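Local coordinates for 2-ON-2 hemoglobin (Agrobacterium tumefaciens, PDB 2XYK), which binds heme b and, as a group II truncated (2-on-2) hemoglobin, probably binds or carries oxygen, at residues A44-S47 with G48-A51; R78-V82 with A83-P87; R99-D102 with E103-N107. All coordinates share one frame; numbering follows the deposited sequence.

Contact 1: residues A44-S47 with G48-A51. With HEM (protoporphyrin IX containing Fe), chain C.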
# COMPACT_ATOMS: atom_id res chain seq x y z
N ALA A 44 -0.45 8.17 -15.61
CA ALA A 44 0.07 7.38 -16.71
C ALA A 44 1.47 6.86 -16.40
O ALA A 44 1.81 5.72 -16.76
CB ALA A 44 0.05 8.18 -18.03
N ASP A 45 2.27 7.67 -15.70
CA ASP A 45 3.56 7.21 -15.19
C ASP A 45 3.39 6.90 -13.70
O ASP A 45 3.17 7.82 -12.89
CB ASP A 45 4.66 8.26 -15.41
CG ASP A 45 6.04 7.82 -14.87
OD1 ASP A 45 6.17 6.76 -14.21
OD2 ASP A 45 7.02 8.56 -15.12
N LEU A 46 3.53 5.60 -13.37
CA LEU A 46 3.40 5.12 -11.98
C LEU A 46 4.60 5.39 -11.04
O LEU A 46 4.52 5.11 -9.85
CB LEU A 46 3.05 3.63 -11.97
CG LEU A 46 1.62 3.27 -12.36
CD1 LEU A 46 1.41 1.75 -12.33
CD2 LEU A 46 0.63 3.97 -11.45
N SER A 47 5.68 5.97 -11.57
CA SER A 47 6.93 6.16 -10.81
C SER A 47 6.77 6.97 -9.51
O SER A 47 7.30 6.60 -8.45
CB SER A 47 8.00 6.82 -11.68
OG SER A 47 8.38 5.93 -12.71
N GLY A 48 6.06 8.09 -9.61
CA GLY A 48 5.84 8.97 -8.46
C GLY A 48 4.88 8.36 -7.45
O GLY A 48 5.04 8.59 -6.25
N SER A 49 3.90 7.57 -7.93
CA SER A 49 2.94 6.88 -7.02
C SER A 49 3.69 5.85 -6.19
O SER A 49 3.44 5.71 -5.00
CB SER A 49 1.86 6.13 -7.81
OG SER A 49 1.07 7.03 -8.55
N GLU A 50 4.56 5.10 -6.85
CA GLU A 50 5.37 4.08 -6.20
C GLU A 50 6.28 4.68 -5.14
O GLU A 50 6.34 4.16 -4.04
CB GLU A 50 6.19 3.30 -7.22
CG GLU A 50 7.03 2.16 -6.62
CD GLU A 50 7.58 1.25 -7.71
OE1 GLU A 50 6.95 1.17 -8.79
OE2 GLU A 50 8.62 0.61 -7.48
N ALA A 51 6.99 5.76 -5.49
CA ALA A 51 7.86 6.44 -4.52
C ALA A 51 7.09 6.81 -3.25
O ALA A 51 7.54 6.56 -2.14
CB ALA A 51 8.50 7.70 -5.15
CHA HEM C . -2.27 7.89 -3.63
CHB HEM C . -5.88 5.03 -5.35
CHC HEM C . -6.21 3.01 -0.92
CHD HEM C . -1.97 4.99 0.29
C1A HEM C . -3.25 7.35 -4.44
C2A HEM C . -3.64 7.84 -5.75
C3A HEM C . -4.63 7.07 -6.22
C4A HEM C . -4.91 6.04 -5.24
CMA HEM C . -5.40 7.18 -7.58
CAA HEM C . -2.98 9.06 -6.43
CBA HEM C . -1.62 8.58 -7.01
CGA HEM C . -0.55 9.67 -7.14
O1A HEM C . -0.68 10.81 -6.61
O2A HEM C . 0.48 9.38 -7.78
C1B HEM C . -6.33 4.25 -4.30
C2B HEM C . -7.45 3.31 -4.28
C3B HEM C . -7.52 2.77 -3.04
C4B HEM C . -6.45 3.33 -2.24
CMB HEM C . -8.39 2.98 -5.45
CAB HEM C . -8.52 1.72 -2.48
CBB HEM C . -9.78 2.08 -2.19
C1C HEM C . -5.08 3.32 -0.21
C2C HEM C . -4.72 2.80 1.08
C3C HEM C . -3.54 3.32 1.43
C4C HEM C . -3.13 4.22 0.35
CMC HEM C . -5.62 1.79 1.84
CAC HEM C . -2.75 3.06 2.74
CBC HEM C . -2.44 1.79 3.11
C1D HEM C . -1.67 6.02 -0.58
C2D HEM C . -0.61 7.01 -0.42
C3D HEM C . -0.71 7.91 -1.64
C4D HEM C . -1.81 7.40 -2.42
CMD HEM C . 0.41 7.11 0.74
CAD HEM C . 0.17 9.14 -1.98
CBD HEM C . -0.56 10.31 -1.32
CGD HEM C . 0.05 11.64 -1.71
O1D HEM C . -0.24 12.17 -2.81
O2D HEM C . 0.85 12.14 -0.89
NA HEM C . -4.05 6.25 -4.16
NB HEM C . -5.74 4.21 -3.04
NC HEM C . -4.10 4.19 -0.63
ND HEM C . -2.34 6.29 -1.76
FE HEM C . -4.06 5.26 -2.36
O HOH W 1 2.96 8.67 -10.59
O HOH W 2 -2.85 3.92 -3.07
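Leu46 and Glu50 meet through a backbone bond of the first helical turn, from Glu50 N to Leu46 O at 3.0 Å. Ala51 N repeats the pattern one residue on, giving to Ser47 O at 3.1 Å. The donor here is tilted 26° from the carbonyl plane.

Side-chain bonds hold the start of the turn. Asp45 OD1 takes two donors. Ser47 N reaches it at 2.8 Å from above the carboxylate plane, and Ser47 OG gives to its syn lone pair at 2.8 Å. This is a capping arrangement: Asp45, two residues ahead of helix 47-60, accepts from the N-H of Ser47 where the helix begins. CB of Glu50 lies near the carbonyl oxygens of Leu46 and Ser47. Its CG stands anti to the backbone N (chi1 -178°), and the extended chain takes the carboxylate to Arg23 of helix 14-31, where OE2 forms a salt bridge.

A water ties the loop to the helix. It donates to Asp45 O at 2.5 Å and accepts from Ser49 N at 3.0 Å.

The heme bond comes from Ser49. Its OG lies beside its own backbone N (chi1 -63°) and gives to propionate atom O2A of the heme at 2.5 Å. Lys52 and Tyr67 also hydrogen-bond the heme. Ser49 and Leu46 both rest on Tyr26 of helix 14-31, and Ser49 also touches His42 and Pro43.

Contact 2: residues R78-V82 with A83-P87. With HEM (protoporphyrin IX containing Fe), chain C.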
# COMPACT_ATOMS: atom_id res chain seq x y z
N ARG A 78 -8.80 12.73 2.33
CA ARG A 78 -8.70 13.96 1.56
C ARG A 78 -7.83 13.82 0.29
O ARG A 78 -8.25 14.27 -0.78
CB ARG A 78 -8.26 15.12 2.48
CG ARG A 78 -7.41 16.19 1.85
CD ARG A 78 -7.53 17.52 2.62
NE ARG A 78 -7.43 18.66 1.69
CZ ARG A 78 -7.44 19.95 2.04
NH1 ARG A 78 -7.54 20.31 3.32
NH2 ARG A 78 -7.34 20.90 1.11
N ARG A 79 -6.66 13.18 0.41
CA ARG A 79 -5.70 13.06 -0.70
C ARG A 79 -6.32 12.19 -1.79
O ARG A 79 -6.08 12.42 -2.98
CB ARG A 79 -4.32 12.52 -0.25
CG ARG A 79 -3.54 13.53 0.60
CD ARG A 79 -2.10 13.15 1.00
NE ARG A 79 -1.41 14.40 1.41
CZ ARG A 79 -0.37 14.49 2.24
NH1 ARG A 79 0.14 13.42 2.83
NH2 ARG A 79 0.16 15.68 2.52
N HIS A 80 -7.15 11.24 -1.38
CA HIS A 80 -7.79 10.29 -2.31
C HIS A 80 -9.07 10.84 -2.91
O HIS A 80 -9.55 10.32 -3.91
CB HIS A 80 -8.11 8.99 -1.62
CG HIS A 80 -6.93 8.09 -1.48
ND1 HIS A 80 -6.00 8.23 -0.47
CD2 HIS A 80 -6.52 7.04 -2.23
CE1 HIS A 80 -5.08 7.30 -0.60
NE2 HIS A 80 -5.37 6.57 -1.66
N PHE A 81 -9.60 11.89 -2.29
CA PHE A 81 -10.80 12.55 -2.81
C PHE A 81 -10.65 13.07 -4.25
O PHE A 81 -11.65 13.29 -4.93
CB PHE A 81 -11.25 13.67 -1.87
CG PHE A 81 -12.67 14.15 -2.13
CD1 PHE A 81 -13.76 13.35 -1.83
CD2 PHE A 81 -12.91 15.42 -2.67
CE1 PHE A 81 -15.08 13.79 -2.07
CE2 PHE A 81 -14.21 15.87 -2.90
CZ PHE A 81 -15.29 15.05 -2.60
N VAL A 82 -9.41 13.28 -4.72
CA VAL A 82 -9.17 13.78 -6.10
C VAL A 82 -9.38 12.71 -7.18
O VAL A 82 -9.53 13.03 -8.36
CB VAL A 82 -7.74 14.40 -6.27
CG1 VAL A 82 -7.56 15.54 -5.28
CG2 VAL A 82 -6.64 13.31 -6.06
N ALA A 83 -9.42 11.44 -6.76
CA ALA A 83 -9.68 10.35 -7.68
C ALA A 83 -11.10 9.87 -7.45
O ALA A 83 -11.60 9.95 -6.34
CB ALA A 83 -8.69 9.20 -7.49
N PRO A 84 -11.79 9.43 -8.52
CA PRO A 84 -13.11 8.82 -8.35
C PRO A 84 -12.98 7.32 -8.02
O PRO A 84 -12.65 6.49 -8.87
CB PRO A 84 -13.75 9.05 -9.70
CG PRO A 84 -12.61 9.01 -10.67
CD PRO A 84 -11.40 9.53 -9.95
N ILE A 85 -13.20 7.02 -6.75
CA ILE A 85 -13.00 5.69 -6.23
C ILE A 85 -14.34 5.07 -5.84
O ILE A 85 -14.90 5.39 -4.78
CB ILE A 85 -12.02 5.66 -5.01
CG1 ILE A 85 -10.66 6.29 -5.39
CG2 ILE A 85 -11.81 4.19 -4.53
CD1 ILE A 85 -9.72 6.62 -4.22
N GLY A 86 -14.83 4.19 -6.71
CA GLY A 86 -16.02 3.38 -6.41
C GLY A 86 -15.62 1.98 -5.96
O GLY A 86 -14.43 1.69 -5.81
N PRO A 87 -16.62 1.07 -5.81
CA PRO A 87 -16.36 -0.30 -5.33
C PRO A 87 -15.30 -1.00 -6.19
O PRO A 87 -14.47 -1.71 -5.67
CB PRO A 87 -17.71 -1.00 -5.49
CG PRO A 87 -18.74 0.12 -5.51
CD PRO A 87 -18.04 1.31 -6.12
CHA HEM C . -2.27 7.89 -3.63
CHB HEM C . -5.88 5.03 -5.35
CHC HEM C . -6.21 3.01 -0.92
CHD HEM C . -1.97 4.99 0.29
C1A HEM C . -3.25 7.35 -4.44
C2A HEM C . -3.64 7.84 -5.75
C3A HEM C . -4.63 7.07 -6.22
C4A HEM C . -4.91 6.04 -5.24
CMA HEM C . -5.40 7.18 -7.58
CAA HEM C . -2.98 9.06 -6.43
CBA HEM C . -1.62 8.58 -7.01
CGA HEM C . -0.55 9.67 -7.14
O1A HEM C . -0.68 10.81 -6.61
O2A HEM C . 0.48 9.38 -7.78
C1B HEM C . -6.33 4.25 -4.30
C2B HEM C . -7.45 3.31 -4.28
C3B HEM C . -7.52 2.77 -3.04
C4B HEM C . -6.45 3.33 -2.24
CMB HEM C . -8.39 2.98 -5.45
CAB HEM C . -8.52 1.72 -2.48
CBB HEM C . -9.78 2.08 -2.19
C1C HEM C . -5.08 3.32 -0.21
C2C HEM C . -4.72 2.80 1.08
C3C HEM C . -3.54 3.32 1.43
C4C HEM C . -3.13 4.22 0.35
CMC HEM C . -5.62 1.79 1.84
CAC HEM C . -2.75 3.06 2.74
CBC HEM C . -2.44 1.79 3.11
C1D HEM C . -1.67 6.02 -0.58
C2D HEM C . -0.61 7.01 -0.42
C3D HEM C . -0.71 7.91 -1.64
C4D HEM C . -1.81 7.40 -2.42
CMD HEM C . 0.41 7.11 0.74
CAD HEM C . 0.17 9.14 -1.98
CBD HEM C . -0.56 10.31 -1.32
CGD HEM C . 0.05 11.64 -1.71
O1D HEM C . -0.24 12.17 -2.81
O2D HEM C . 0.85 12.14 -0.89
NA HEM C . -4.05 6.25 -4.16
NB HEM C . -5.74 4.21 -3.04
NC HEM C . -4.10 4.19 -0.63
ND HEM C . -2.34 6.29 -1.76
FE HEM C . -4.06 5.26 -2.36
O HOH W 3 -13.50 12.53 -6.38
O HOH W 2 -2.85 3.92 -3.07
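The proximal side of the heme pocket is formed here by His80 of the short helix 76-80 and Ile85 of the loop that follows. His80 NE2 binds the heme iron at 2.0 Å, and a water lies on the iron at 1.9 Å as the other axial ligand. His80 ND1 gives to Leu76 O one turn back, which helps fix the rotation of the ring. Ile85 CD1 sits at the ring edge, near its plane, 3.8 Å from His80 CD2. The other branch of Ile85, CG2, is anti to the backbone N and meets the heme methyl CMB at 3.7 Å. Ala83 CB lies 3.9 Å from a second methyl, CMA.

A type I beta turn from His80 to Ala83 carries the chain out of the helix into the loop. Ala83 N gives to His80 O at 3.1 Å, from above the carbonyl plane. A water bridges the turn by donating to Phe81 O and Ala83 O. Arg79 lays one face of its guanidinium towards the heme propionate atom O2D, with its NH2 held by His71 O. Ala83 and Ile85 also pack on Ile41 of helix 36-41. An iron-binding histidine on a much shortened proximal (F) helix is characteristic of the 2-on-2 truncated globin fold.

Contact 3: residues R99-D102 with E103-N107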
# COMPACT_ATOMS: atom_id res chain seq x y z
N ARG A 99 -2.23 -9.78 -3.32
CA ARG A 99 -1.31 -10.61 -4.09
C ARG A 99 0.14 -10.17 -3.95
O ARG A 99 1.04 -11.02 -3.91
CB ARG A 99 -1.68 -10.64 -5.58
CG ARG A 99 -0.92 -11.69 -6.35
CD ARG A 99 -1.61 -12.15 -7.63
NE ARG A 99 -0.60 -12.71 -8.53
CZ ARG A 99 -0.80 -13.02 -9.82
NH1 ARG A 99 -1.98 -12.82 -10.41
NH2 ARG A 99 0.21 -13.51 -10.54
N ALA A 100 0.37 -8.85 -3.92
CA ALA A 100 1.71 -8.33 -3.72
C ALA A 100 2.27 -8.75 -2.36
O ALA A 100 3.44 -9.13 -2.27
CB ALA A 100 1.77 -6.80 -3.92
N MET A 101 1.43 -8.69 -1.32
CA MET A 101 1.80 -9.14 0.05
C MET A 101 2.10 -10.63 0.09
O MET A 101 3.12 -11.04 0.65
CB MET A 101 0.65 -8.95 1.05
CG MET A 101 0.40 -7.58 1.55
SD MET A 101 -0.60 -7.75 3.05
CE MET A 101 0.73 -7.87 4.20
N ASP A 102 1.19 -11.42 -0.48
CA ASP A 102 1.31 -12.90 -0.47
C ASP A 102 2.62 -13.29 -1.13
O ASP A 102 3.27 -14.24 -0.69
CB ASP A 102 0.12 -13.59 -1.20
CG ASP A 102 -1.21 -13.53 -0.40
OD1 ASP A 102 -1.18 -13.26 0.82
OD2 ASP A 102 -2.29 -13.75 -1.01
N GLU A 103 3.03 -12.55 -2.17
CA GLU A 103 4.24 -12.89 -2.91
C GLU A 103 5.55 -12.38 -2.28
O GLU A 103 6.61 -12.87 -2.64
CB GLU A 103 4.13 -12.44 -4.38
CG GLU A 103 3.32 -13.39 -5.26
CD GLU A 103 2.87 -12.73 -6.58
OE1 GLU A 103 3.56 -11.78 -7.04
OE2 GLU A 103 1.83 -13.17 -7.13
N THR A 104 5.48 -11.41 -1.37
CA THR A 104 6.71 -10.73 -0.89
C THR A 104 6.91 -10.85 0.63
O THR A 104 7.99 -10.52 1.14
CB THR A 104 6.78 -9.21 -1.30
OG1 THR A 104 5.69 -8.49 -0.72
CG2 THR A 104 6.78 -9.03 -2.81
N ILE A 105 5.86 -11.26 1.35
CA ILE A 105 5.96 -11.46 2.80
C ILE A 105 5.67 -12.91 3.17
O ILE A 105 4.52 -13.37 3.11
CB ILE A 105 5.08 -10.47 3.61
CG1 ILE A 105 5.49 -9.02 3.33
CG2 ILE A 105 5.13 -10.81 5.13
CD1 ILE A 105 4.44 -7.99 3.77
N GLU A 106 6.72 -13.62 3.55
CA GLU A 106 6.64 -15.06 3.79
C GLU A 106 5.76 -15.43 5.00
O GLU A 106 4.97 -16.37 4.94
CB GLU A 106 8.07 -15.62 3.93
CG GLU A 106 8.18 -17.13 4.05
CD GLU A 106 9.16 -17.55 5.14
OE1 GLU A 106 8.90 -17.23 6.32
OE2 GLU A 106 10.19 -18.18 4.80
N ASN A 107 5.86 -14.64 6.08
CA ASN A 107 5.17 -14.96 7.35
C ASN A 107 3.64 -14.68 7.33
O ASN A 107 3.22 -13.52 7.27
CB ASN A 107 5.87 -14.19 8.47
CG ASN A 107 5.40 -14.56 9.85
OD1 ASN A 107 4.21 -14.66 10.12
ND2 ASN A 107 6.35 -14.71 10.76
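Met101 O takes two backbone donors. Ile105 N reaches it at 2.8 Å, with the donor tilted 16° from the carbonyl plane. Thr104 N comes from well above that plane at 3.1 Å. Helix 87-104 is weakly bonded here, as it nears its C-terminal end.

Thr104 adds a side-chain bond to this end. Its OG1 sits between the backbone N and the carbonyl carbon (chi1 61°), folded back over the preceding turn. From there it gives to Ala100 O at 2.8 Å. A further turn bond runs from Glu103 N to Arg99 O at 3.1 Å.

The charged pair on this turn is Arg99 with Glu103. Arg99 NE gives to Glu103 OE2 at 2.8 Å, a nearly straight salt bridge at the guanidinium edge and in its plane. The carboxylate itself is turned 71° from that plane. Its other oxygen, OE1, forms a salt bridge to Arg24, so each carboxylate oxygen of Glu103 has an arginine partner.

Apolar contact comes from Met101 CE against Ile105 CD1 at 3.7 Å. The methionine chain bends at chi3 and brings its methyl to the isoleucine.

Met101 and Ile105 both pack on Ile114 of helix 108-125. Arg99 touches Arg24 and Leu28 of helix 14-31, Thr104 meets Leu21, and Ile105 meets Thr17. The helix end is thus set against both neighbours.

In the fold
The contacts follow in chain order, all within one globin domain. Contact 1 starts helix 47-60, contact 2 leaves helix 76-80 for the loop before helix 87-104, and contact 3 closes helix 87-104. Contacts 1 and 2 have centres about 17 Å apart and do not touch, yet both meet the heme: contact 1 at a propionate, contact 2 at the iron. Contact 3 is away from the heme. Its centre is about 26 Å from that of contact 2, across the chain's centre, and about 21 Å from that of contact 1. Helix 14-31 touches contacts 1 and 3. Two contacts thus hold the heme, while the third joins helices beyond the pocket.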